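Local coordinates for protein MupZ (Pseudomonas fluorescens, PDB 6FXD) that probably acts as an epoxide hydrolase in mupirocin biosynthesis, working with a Rieske oxygenase in the cascade that creates oxygen heterocycles, at residues H36-A39 with F40-Y43. Residues are numbered along the deposited sequence; the frame is centred on the assembly and turned at random.
Sequences HLEA and FKAY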
loop_
_atom_site.group_PDB
_atom_site.type_symbol
_atom_site.label_atom_id
_atom_site.label_comp_id
_atom_site.label_asym_id
_atom_site.label_seq_id
_atom_site.Cartn_x
_atom_site.Cartn_y
_atom_site.Cartn_z
ATOM N N HIS A 36 7.703 -44.248 1.323
ATOM C CA HIS A 36 6.574 -43.644 2.015
ATOM C C HIS A 36 5.727 -42.752 1.115
ATOM O O HIS A 36 4.743 -42.176 1.593
ATOM C CB HIS A 36 7.053 -42.791 3.197
ATOM C CG HIS A 36 7.727 -43.568 4.280
ATOM N ND1 HIS A 36 7.359 -44.856 4.616
ATOM C CD2 HIS A 36 8.738 -43.234 5.118
ATOM C CE1 HIS A 36 8.121 -45.283 5.608
ATOM N NE2 HIS A 36 8.964 -44.319 5.931
ATOM N N LEU A 37 6.087 -42.603 -0.165
ATOM C CA LEU A 37 5.442 -41.596 -1.003
ATOM C C LEU A 37 3.951 -41.873 -1.184
ATOM O O LEU A 37 3.129 -40.958 -1.103
ATOM C CB LEU A 37 6.152 -41.493 -2.359
ATOM C CG LEU A 37 5.611 -40.435 -3.342
ATOM C CD1 LEU A 37 5.739 -39.043 -2.741
ATOM C CD2 LEU A 37 6.278 -40.491 -4.720
ATOM N N GLU A 38 3.579 -43.137 -1.422
ATOM C CA GLU A 38 2.159 -43.429 -1.653
ATOM C C GLU A 38 1.341 -43.283 -0.373
ATOM O O GLU A 38 0.188 -42.820 -0.407
ATOM C CB GLU A 38 1.977 -44.819 -2.271
ATOM C CG GLU A 38 2.552 -44.946 -3.678
ATOM C CD GLU A 38 2.130 -43.804 -4.591
ATOM O OE1 GLU A 38 0.928 -43.446 -4.596
ATOM O OE2 GLU A 38 3.007 -43.259 -5.303
ATOM N N ALA A 39 1.922 -43.663 0.765
ATOM C CA ALA A 39 1.256 -43.432 2.041
ATOM C C ALA A 39 1.098 -41.937 2.316
ATOM O O ALA A 39 0.059 -41.499 2.821
ATOM C CB ALA A 39 2.022 -44.118 3.176
ATOM N N PHE A 40 2.138 -41.143 2.033
ATOM C CA PHE A 40 2.020 -39.699 2.186
ATOM C C PHE A 40 0.869 -39.148 1.355
ATOM O O PHE A 40 0.047 -38.373 1.852
ATOM C CB PHE A 40 3.346 -39.042 1.790
ATOM C CG PHE A 40 3.395 -37.542 2.022
ATOM C CD1 PHE A 40 2.849 -36.661 1.103
ATOM C CD2 PHE A 40 3.987 -37.029 3.169
ATOM C CE1 PHE A 40 2.878 -35.286 1.322
ATOM C CE2 PHE A 40 4.033 -35.638 3.393
ATOM C CZ PHE A 40 3.480 -34.774 2.482
ATOM N N LYS A 41 0.789 -39.553 0.083
ATOM C CA LYS A 41 -0.293 -39.077 -0.775
ATOM C C LYS A 41 -1.670 -39.496 -0.253
ATOM O O LYS A 41 -2.638 -38.733 -0.347
ATOM C CB LYS A 41 -0.056 -39.545 -2.208
ATOM C CG LYS A 41 1.173 -38.868 -2.824
ATOM C CD LYS A 41 1.335 -39.206 -4.307
ATOM C CE LYS A 41 2.548 -38.457 -4.919
ATOM N NZ LYS A 41 2.533 -38.522 -6.394
ATOM N N ALA A 42 -1.783 -40.704 0.306
ATOM C CA ALA A 42 -3.053 -41.125 0.894
ATOM C C ALA A 42 -3.435 -40.228 2.069
ATOM O O ALA A 42 -4.605 -39.834 2.214
ATOM C CB ALA A 42 -2.939 -42.579 1.332
ATOM N N TYR A 43 -2.473 -39.933 2.949
ATOM C CA TYR A 43 -2.766 -39.076 4.092
ATOM C C TYR A 43 -3.140 -37.665 3.674
ATOM O O TYR A 43 -3.755 -36.939 4.448
ATOM C CB TYR A 43 -1.592 -39.036 5.057
ATOM C CG TYR A 43 -1.704 -40.043 6.136
ATOM C CD1 TYR A 43 -2.559 -39.832 7.200
ATOM C CD2 TYR A 43 -0.977 -41.216 6.083
ATOM C CE1 TYR A 43 -2.678 -40.771 8.204
ATOM C CE2 TYR A 43 -1.088 -42.165 7.087
ATOM C CZ TYR A 43 -1.940 -41.932 8.141
ATOM O OH TYR A 43 -2.045 -42.872 9.145
HETATM O O HOH W 1 2.328 -41.262 -7.220
#
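Lys41 lies against Leu37, one helical turn back. Its CE sits 3.9 Å from Leu37 CD1 and 4.0 Å from Leu37 CG, the two side chains crossing at a slant. Lys41 CG also packs 3.3 Å from Leu37 O. With CG anti to the carbonyl carbon (chi1 -67°) and an extended chain beyond, the lysine runs past the leucine, with its end near that of Glu38. A water joins their ends: it accepts from Lys41 NZ and donates to Glu38 OE2, each at 2.9 Å. The two charged atoms do not touch. Lys41 NZ also forms a salt bridge with Glu131 of the second subunit. Replacing Lys41 with an alanine would probably uncover Leu37 and leave that glutamate without its salt-bridge partner. These residues form the first two turns of helix 37-51, which follows strand 24-31 of the mixed sheet. Four i to i+4 backbone bonds hold them, from Phe40 N to His36 O (2.8 Å) through Tyr43 N to Ala39 O (3.0 Å). Tyr43 CD2 brings its ring edge to that same Ala39 O, at 3.4 Å. Lys41 also has a cation-pi contact with Phe64, and its backbone O accepts a hydrogen bond from Gln132 of the second subunit. The buried Phe40 meets Phe30 edge-to-face; both Phe40 and Leu37 touch Ile32.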